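Local coordinates for probable antibiotics synthesis protein (Thermus thermophilus, PDB 1V70) that is of unknown function but has a cupin domain, probably binds a metal ion and may take part in antibiotic synthesis, at residues Glu15-Ile20 against Tyr33-Gly38; Lys51-Leu56 against Ala95-Val100. All blocks are in the same frame, centred on the assembly; numbering follows the deposited sequence.

How the interactions relate
Both interactions are antiparallel strand pairs of one five-stranded sheet of the cupin fold. Interaction 1 joins the outermost strand 18-25 to 28-35; interaction 2 joins 95-102 to 50-55, deeper in the sheet. Strands 28-35 and 95-102 are neighbours, so the two contacts meet through probable hydrogen bonds from Leu-97 N to Tyr-33 O and from Leu-35 N to Ala-95 O. Interaction 1 is the smaller (340 against 529 Å² buried), with two backbone bonds against five, a Met-aromatic contact and an exposed lysine. Interaction 2 is longer and mostly aliphatic, and its Val-52, Tyr-54, Leu-56 and Val-100 also pack on the second subunit. Gln-41 links the hydroxyls of Tyr-33 and Tyr-53.

Interaction 1: Glu15-Ile20 against Tyr33-Gly38; sequences EKMAKI and YALLPG
One face of the Tyr-33 ring carries the methyl of Met-17: CE stands 3.7 Å above the ring plane, displaced toward the rim, in a CH-pi contact. The sulfur lies obliquely to the ring, with Met-17 SD 3.7 Å from Tyr-33 CD1, which makes the pair a Met-aromatic contact. At the hydroxyl edge, in the ring plane, a water sits 2.7 Å from Tyr-33 OH and receives a weak bond from Lys-19 NZ. The lysine runs alongside the tyrosine, both pointing the same way; a bend at chi3 (67°) brings Lys-19 CE to 3.7 Å from Tyr-33 OH, at a slant to the ring, and a second at chi4 (-67°) sets the direction of NZ. Gln-41 NE2 also bonds this hydroxyl, holding the far end of the ring. Met-17 reaches Tyr-33 because its chain leaves extended, CG opposite the backbone N, and turns only at chi3 (79°). On the way Met-17 SD passes Leu-35 CG at 3.7 Å, the two side chains lying side by side.

The backbones form the open end of a beta hairpin of the cupin fold, where strand 18-25, outermost in its sheet within the chain, begins and strand 28-35 ends. Ala-18 and Ala-34 form a hydrogen-bonded antiparallel pair: Ala-34 N reaches Ala-18 O at 2.9 Å, and Ala-18 N reaches Ala-34 O at 3.0 Å. Lys-19 and Tyr-33 form the non-hydrogen-bonded pair next to it. Their side chains take one face of the sheet, on which Tyr-33 also packs against Val-99 and Tyr-53. The two alanine methyls take the other face, Ala-18 CB 4.1 Å from Ala-34 CB. Ile-20 CD1 rests on Ala-34 CB there, and Arg-11 and Tyr-12 of the preceding loop cover the alanines.

Interaction 2: Lys51-Leu56 against Ala95-Val100; sequences KVYYAL and ALLLVV
Val-52 O is gripped twice: it accepts Val-100 N at 3.1 Å and a hydrogen bond from a water whose oxygen is 2.9 Å from Val-52 O. The same water donates to Leu-98 O (2.8 Å), which also takes Tyr-54 N, so one water bridges carbonyls of the two strands. Val-52 N to Val-100 O, Leu-98 N to Tyr-54 O (2.8 Å) and Leu-56 N to Leu-96 O complete the antiparallel ladder, in which Tyr-53/Val-99 and Ala-55/Leu-97 are the non-hydrogen-bonded pairs.

On their face, Tyr-53 CG stands opposite its own carbonyl carbon (chi1 -64°), which lays the ring alongside Val-99, Tyr-53 CD1 3.9 Å from Val-99 CG2; Leu-97 CD1 approaches the same ring carbon. The Lys-51 chain crosses Val-99, with CG 3.7 Å from Val-99 CG1; its NZ ends on His-85. On the reverse face Leu-98 CB meets the Tyr-54 ring at its edge, while Leu-56 CD1 reaches Leu-96 CG and Leu-98 CB, each at 4.0 Å.

Strands 28-35 and 75-79 flank the pair; Tyr-53 and Leu-97 pack on strands 60-64 and 85-88 of the second cupin sheet, whereas Val-52, Tyr-54 and Val-100 pack on the second subunit.

Interaction 1: Glu15-Ile20 against Tyr33-Gly38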
ATOM      1  N   GLU A  15     -24.835  -2.609   3.290  1.00 18.55           N
ATOM      2  CA  GLU A  15     -25.125  -2.216   4.677  1.00 20.68           C
ATOM      3  C   GLU A  15     -24.112  -1.198   5.243  1.00 20.66           C
ATOM      4  O   GLU A  15     -24.477  -0.283   5.967  1.00 21.08           O
ATOM      5  CB  GLU A  15     -25.152  -3.471   5.559  1.00 22.89           C
ATOM      6  CG  GLU A  15     -25.441  -3.156   7.032  1.00 27.01           C
ATOM      7  CD  GLU A  15     -26.931  -2.942   7.246  1.00 29.44           C
ATOM      8  OE1 GLU A  15     -27.529  -2.182   6.507  1.00 30.93           O
ATOM      9  OE2 GLU A  15     -27.471  -3.502   8.199  1.00 32.23           O
ATOM     10  N   LYS A  16     -22.835  -1.373   4.922  1.00 19.18           N
ATOM     11  CA  LYS A  16     -21.795  -0.491   5.436  1.00 18.61           C
ATOM     12  C   LYS A  16     -20.524  -0.690   4.627  1.00 16.62           C
ATOM     13  O   LYS A  16     -20.444  -1.593   3.799  1.00 15.56           O
ATOM     14  CB  LYS A  16     -21.510  -0.826   6.899  1.00 20.82           C
ATOM     15  CG  LYS A  16     -20.996  -2.246   7.103  1.00 24.80           C
ATOM     16  CD  LYS A  16     -20.652  -2.519   8.557  1.00 29.29           C
ATOM     17  CE  LYS A  16     -20.073  -3.914   8.727  1.00 31.48           C
ATOM     18  NZ  LYS A  16     -19.707  -4.197  10.143  1.00 34.75           N
ATOM     19  N   MET A  17     -19.528   0.153   4.872  1.00 14.62           N
ATOM     20  CA  MET A  17     -18.263   0.034   4.165  1.00 13.72           C
ATOM     21  C   MET A  17     -17.687  -1.365   4.351  1.00 12.90           C
ATOM     22  O   MET A  17     -17.681  -1.905   5.457  1.00 14.86           O
ATOM     23  CB  MET A  17     -17.259   1.062   4.688  1.00 13.11           C
ATOM     24  CG  MET A  17     -15.862   0.889   4.113  1.00 13.31           C
ATOM     25  SD  MET A  17     -14.654   2.000   4.846  1.00 15.40           S
ATOM     26  CE  MET A  17     -14.332   1.167   6.374  1.00 19.67           C
ATOM     27  N   ALA A  18     -17.197  -1.946   3.264  1.00 10.89           N
ATOM     28  CA  ALA A  18     -16.606  -3.273   3.327  1.00 11.91           C
ATOM     29  C   ALA A  18     -15.110  -3.179   3.605  1.00 11.78           C
ATOM     30  O   ALA A  18     -14.399  -2.380   2.986  1.00 12.92           O
ATOM     31  CB  ALA A  18     -16.843  -4.012   2.014  1.00 12.85           C
ATOM     32  N   LYS A  19     -14.644  -3.979   4.559  1.00 13.15           N
ATOM     33  CA  LYS A  19     -13.230  -4.045   4.903  1.00 14.32           C
ATOM     34  C   LYS A  19     -12.808  -5.430   4.436  1.00 14.57           C
ATOM     35  O   LYS A  19     -13.286  -6.448   4.940  1.00 15.08           O
ATOM     36  CB  LYS A  19     -13.028  -3.882   6.410  1.00 18.07           C
ATOM     37  CG  LYS A  19     -13.394  -2.490   6.916  1.00 22.42           C
ATOM     38  CD  LYS A  19     -13.109  -2.319   8.404  1.00 26.68           C
ATOM     39  CE  LYS A  19     -11.619  -2.361   8.709  1.00 29.96           C
ATOM     40  NZ  LYS A  19     -11.016  -3.702   8.464  1.00 32.75           N
ATOM     41  N   ILE A  20     -11.919  -5.456   3.455  1.00 12.68           N
ATOM     42  CA  ILE A  20     -11.464  -6.697   2.850  1.00 12.63           C
ATOM     43  C   ILE A  20     -10.011  -7.001   3.198  1.00 12.83           C
ATOM     44  O   ILE A  20      -9.101  -6.372   2.668  1.00 12.94           O
ATOM     45  CB  ILE A  20     -11.610  -6.591   1.318  1.00 13.31           C
ATOM     46  CG1 ILE A  20     -13.059  -6.229   0.971  1.00 14.27           C
ATOM     47  CG2 ILE A  20     -11.183  -7.886   0.651  1.00 14.35           C
ATOM     48  CD1 ILE A  20     -13.217  -5.501  -0.352  1.00 15.24           C
ATOM     49  N   TYR A  33     -10.545  -1.148   1.353  1.00 10.89           N
ATOM     50  CA  TYR A  33     -11.783  -0.588   1.890  1.00 10.97           C
ATOM     51  C   TYR A  33     -12.613  -0.273   0.657  1.00 11.65           C
ATOM     52  O   TYR A  33     -12.140   0.408  -0.252  1.00 12.65           O
ATOM     53  CB  TYR A  33     -11.553   0.716   2.658  1.00 11.03           C
ATOM     54  CG  TYR A  33     -10.999   0.592   4.061  1.00 11.75           C
ATOM     55  CD1 TYR A  33     -10.983   1.705   4.902  1.00 11.74           C
ATOM     56  CD2 TYR A  33     -10.459  -0.605   4.543  1.00 12.73           C
ATOM     57  CE1 TYR A  33     -10.444   1.640   6.183  1.00 12.59           C
ATOM     58  CE2 TYR A  33      -9.912  -0.681   5.832  1.00 14.30           C
ATOM     59  CZ  TYR A  33      -9.909   0.450   6.642  1.00 13.96           C
ATOM     60  OH  TYR A  33      -9.361   0.408   7.906  1.00 16.05           O
ATOM     61  N   ALA A  34     -13.840  -0.776   0.615  1.00 10.50           N
ATOM     62  CA  ALA A  34     -14.728  -0.536  -0.515  1.00 10.69           C
ATOM     63  C   ALA A  34     -15.908   0.268   0.004  1.00 11.02           C
ATOM     64  O   ALA A  34     -16.684  -0.213   0.835  1.00 10.99           O
ATOM     65  CB  ALA A  34     -15.200  -1.861  -1.109  1.00 11.08           C
ATOM     66  N   LEU A  35     -16.030   1.497  -0.489  1.00 10.52           N
ATOM     67  CA  LEU A  35     -17.085   2.400  -0.051  1.00 11.55           C
ATOM     68  C   LEU A  35     -18.074   2.789  -1.135  1.00 10.90           C
ATOM     69  O   LEU A  35     -17.699   3.333  -2.171  1.00 11.44           O
ATOM     70  CB  LEU A  35     -16.484   3.696   0.514  1.00 12.23           C
ATOM     71  CG  LEU A  35     -15.533   3.661   1.712  1.00 12.35           C
ATOM     72  CD1 LEU A  35     -14.144   3.222   1.273  1.00 15.87           C
ATOM     73  CD2 LEU A  35     -15.462   5.056   2.324  1.00 15.53           C
ATOM     74  N   LEU A  36     -19.346   2.492  -0.898  1.00 12.20           N
ATOM     75  CA  LEU A  36     -20.385   2.891  -1.833  1.00 13.55           C
ATOM     76  C   LEU A  36     -20.671   4.345  -1.455  1.00 14.51           C
ATOM     77  O   LEU A  36     -20.284   4.797  -0.373  1.00 13.44           O
ATOM     78  CB  LEU A  36     -21.644   2.040  -1.636  1.00 14.94           C
ATOM     79  CG  LEU A  36     -21.547   0.559  -2.019  1.00 15.03           C
ATOM     80  CD1 LEU A  36     -22.833  -0.159  -1.630  1.00 16.99           C
ATOM     81  CD2 LEU A  36     -21.294   0.430  -3.514  1.00 15.80           C
ATOM     82  N   PRO A  37     -21.332   5.102  -2.342  1.00 15.51           N
ATOM     83  CA  PRO A  37     -21.640   6.500  -2.030  1.00 16.25           C
ATOM     84  C   PRO A  37     -22.344   6.621  -0.679  1.00 17.02           C
ATOM     85  O   PRO A  37     -23.287   5.880  -0.395  1.00 16.93           O
ATOM     86  CB  PRO A  37     -22.540   6.913  -3.188  1.00 17.19           C
ATOM     87  CG  PRO A  37     -21.980   6.138  -4.325  1.00 17.65           C
ATOM     88  CD  PRO A  37     -21.738   4.769  -3.719  1.00 17.60           C
ATOM     89  N   GLY A  38     -21.871   7.542   0.156  1.00 17.04           N
ATOM     90  CA  GLY A  38     -22.473   7.744   1.460  1.00 17.41           C
ATOM     91  C   GLY A  38     -21.866   6.928   2.586  1.00 16.97           C
ATOM     92  O   GLY A  38     -22.120   7.200   3.760  1.00 19.74           O
TER
HETATM   93  O   HOH W   1      -8.357  -1.933   8.739  1.00 25.08           O

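Interaction 2: Lys51-Leu56 against Ala95-Val100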
ATOM      1  N   LYS A  51      -1.560   4.746  10.062  1.00 12.50           N
ATOM      2  CA  LYS A  51      -2.379   4.245   8.970  1.00 12.65           C
ATOM      3  C   LYS A  51      -2.182   5.092   7.724  1.00 12.17           C
ATOM      4  O   LYS A  51      -1.991   6.304   7.810  1.00 11.93           O
ATOM      5  CB  LYS A  51      -3.863   4.243   9.366  1.00 14.31           C
ATOM      6  CG  LYS A  51      -4.786   3.748   8.262  0.50 14.40           C
ATOM      7  CD  LYS A  51      -6.249   3.898   8.637  0.50 17.12           C
ATOM      8  CE  LYS A  51      -6.614   3.007   9.804  0.50 17.59           C
ATOM      9  NZ  LYS A  51      -8.046   3.167  10.170  0.50 16.42           N
ATOM     10  N   VAL A  52      -2.202   4.447   6.566  1.00 11.22           N
ATOM     11  CA  VAL A  52      -2.071   5.153   5.300  1.00 10.62           C
ATOM     12  C   VAL A  52      -3.187   4.710   4.362  1.00  9.46           C
ATOM     13  O   VAL A  52      -3.416   3.510   4.174  1.00 10.26           O
ATOM     14  CB  VAL A  52      -0.719   4.874   4.600  1.00 10.02           C
ATOM     15  CG1 VAL A  52      -0.669   5.603   3.258  1.00 11.70           C
ATOM     16  CG2 VAL A  52       0.432   5.327   5.483  1.00 12.49           C
ATOM     17  N   TYR A  53      -3.891   5.687   3.798  1.00  9.26           N
ATOM     18  CA  TYR A  53      -4.969   5.443   2.842  1.00 10.06           C
ATOM     19  C   TYR A  53      -4.429   5.755   1.450  1.00  9.66           C
ATOM     20  O   TYR A  53      -3.807   6.800   1.253  1.00  9.88           O
ATOM     21  CB  TYR A  53      -6.145   6.394   3.073  1.00 10.66           C
ATOM     22  CG  TYR A  53      -6.872   6.261   4.387  1.00 11.33           C
ATOM     23  CD1 TYR A  53      -7.806   5.246   4.599  1.00 11.21           C
ATOM     24  CD2 TYR A  53      -6.682   7.201   5.396  1.00 13.54           C
ATOM     25  CE1 TYR A  53      -8.539   5.179   5.781  1.00 11.75           C
ATOM     26  CE2 TYR A  53      -7.405   7.143   6.580  1.00 14.40           C
ATOM     27  CZ  TYR A  53      -8.334   6.136   6.764  1.00 13.34           C
ATOM     28  OH  TYR A  53      -9.076   6.108   7.922  1.00 15.58           O
ATOM     29  N   TYR A  54      -4.665   4.865   0.492  1.00  8.79           N
ATOM     30  CA  TYR A  54      -4.241   5.084  -0.891  1.00  9.17           C
ATOM     31  C   TYR A  54      -5.466   4.847  -1.773  1.00  8.90           C
ATOM     32  O   TYR A  54      -6.116   3.805  -1.672  1.00  8.83           O
ATOM     33  CB  TYR A  54      -3.124   4.118  -1.288  1.00  9.77           C
ATOM     34  CG  TYR A  54      -2.761   4.199  -2.759  1.00  9.72           C
ATOM     35  CD1 TYR A  54      -2.059   5.292  -3.267  1.00 11.28           C
ATOM     36  CD2 TYR A  54      -3.151   3.198  -3.648  1.00 12.30           C
ATOM     37  CE1 TYR A  54      -1.756   5.385  -4.626  1.00 11.85           C
ATOM     38  CE2 TYR A  54      -2.852   3.282  -5.008  1.00 13.34           C
ATOM     39  CZ  TYR A  54      -2.155   4.378  -5.488  1.00 12.13           C
ATOM     40  OH  TYR A  54      -1.848   4.462  -6.828  1.00 14.45           O
ATOM     41  N   ALA A  55      -5.794   5.814  -2.623  1.00  8.42           N
ATOM     42  CA  ALA A  55      -6.961   5.677  -3.492  1.00  8.96           C
ATOM     43  C   ALA A  55      -6.672   4.884  -4.766  1.00  9.94           C
ATOM     44  O   ALA A  55      -5.841   5.282  -5.586  1.00 10.77           O
ATOM     45  CB  ALA A  55      -7.514   7.064  -3.847  1.00 10.21           C
ATOM     46  N   LEU A  56      -7.363   3.755  -4.919  1.00 10.76           N
ATOM     47  CA  LEU A  56      -7.213   2.898  -6.093  1.00 11.39           C
ATOM     48  C   LEU A  56      -8.227   3.300  -7.160  1.00 12.59           C
ATOM     49  O   LEU A  56      -7.905   3.363  -8.347  1.00 14.26           O
ATOM     50  CB  LEU A  56      -7.438   1.431  -5.714  1.00 12.03           C
ATOM     51  CG  LEU A  56      -6.412   0.788  -4.780  1.00 11.98           C
ATOM     52  CD1 LEU A  56      -6.967  -0.526  -4.247  1.00 13.88           C
ATOM     53  CD2 LEU A  56      -5.100   0.569  -5.523  1.00 15.32           C
ATOM     54  N   ALA A  95     -15.884   3.823  -4.343  1.00 12.20           N
ATOM     55  CA  ALA A  95     -14.473   4.126  -4.157  1.00 11.12           C
ATOM     56  C   ALA A  95     -13.808   2.904  -3.540  1.00 11.37           C
ATOM     57  O   ALA A  95     -14.424   2.183  -2.750  1.00 11.09           O
ATOM     58  CB  ALA A  95     -14.301   5.340  -3.244  1.00 12.22           C
ATOM     59  N   LEU A  96     -12.555   2.672  -3.919  1.00 11.03           N
ATOM     60  CA  LEU A  96     -11.777   1.548  -3.413  1.00 10.81           C
ATOM     61  C   LEU A  96     -10.438   2.078  -2.923  1.00  9.99           C
ATOM     62  O   LEU A  96      -9.745   2.788  -3.648  1.00 10.19           O
ATOM     63  CB  LEU A  96     -11.529   0.514  -4.515  1.00 11.40           C
ATOM     64  CG  LEU A  96     -10.938  -0.821  -4.053  0.50 10.15           C
ATOM     65  CD1 LEU A  96     -11.914  -1.519  -3.114  0.50 11.18           C
ATOM     66  CD2 LEU A  96     -10.653  -1.695  -5.262  0.50 11.99           C
ATOM     67  N   LEU A  97     -10.078   1.715  -1.697  1.00  8.96           N
ATOM     68  CA  LEU A  97      -8.827   2.165  -1.101  1.00  8.96           C
ATOM     69  C   LEU A  97      -7.971   1.000  -0.650  1.00  8.86           C
ATOM     70  O   LEU A  97      -8.492  -0.045  -0.265  1.00  9.89           O
ATOM     71  CB  LEU A  97      -9.107   3.025   0.136  1.00  9.18           C
ATOM     72  CG  LEU A  97     -10.181   4.105   0.033  1.00 10.03           C
ATOM     73  CD1 LEU A  97     -10.384   4.743   1.397  1.00 10.75           C
ATOM     74  CD2 LEU A  97      -9.774   5.134  -1.007  1.00 10.81           C
ATOM     75  N   LEU A  98      -6.658   1.190  -0.715  1.00  8.18           N
ATOM     76  CA  LEU A  98      -5.698   0.217  -0.218  1.00  9.30           C
ATOM     77  C   LEU A  98      -5.313   0.888   1.102  1.00  8.58           C
ATOM     78  O   LEU A  98      -4.836   2.033   1.112  1.00  9.07           O
ATOM     79  CB  LEU A  98      -4.494   0.105  -1.151  1.00 10.35           C
ATOM     80  CG  LEU A  98      -3.364  -0.818  -0.681  1.00 13.71           C
ATOM     81  CD1 LEU A  98      -3.896  -2.215  -0.407  1.00 17.25           C
ATOM     82  CD2 LEU A  98      -2.279  -0.859  -1.743  1.00 18.03           C
ATOM     83  N   VAL A  99      -5.545   0.192   2.209  1.00 10.19           N
ATOM     84  CA  VAL A  99      -5.288   0.745   3.533  1.00 10.08           C
ATOM     85  C   VAL A  99      -4.323  -0.111   4.333  1.00 10.28           C
ATOM     86  O   VAL A  99      -4.530  -1.317   4.487  1.00 12.03           O
ATOM     87  CB  VAL A  99      -6.614   0.874   4.322  1.00 10.44           C
ATOM     88  CG1 VAL A  99      -6.391   1.645   5.615  1.00 12.10           C
ATOM     89  CG2 VAL A  99      -7.667   1.555   3.461  1.00 11.37           C
ATOM     90  N   VAL A 100      -3.275   0.521   4.846  1.00 10.32           N
ATOM     91  CA  VAL A 100      -2.271  -0.179   5.634  1.00 11.32           C
ATOM     92  C   VAL A 100      -2.218   0.398   7.041  1.00 11.33           C
ATOM     93  O   VAL A 100      -2.148   1.616   7.220  1.00 11.85           O
ATOM     94  CB  VAL A 100      -0.870  -0.051   4.997  1.00 12.95           C
ATOM     95  CG1 VAL A 100       0.152  -0.823   5.825  1.00 15.83           C
ATOM     96  CG2 VAL A 100      -0.894  -0.570   3.569  1.00 13.44           C
TER
HETATM   97  O   HOH W   2      -2.166   2.426   1.845  1.00 10.06           O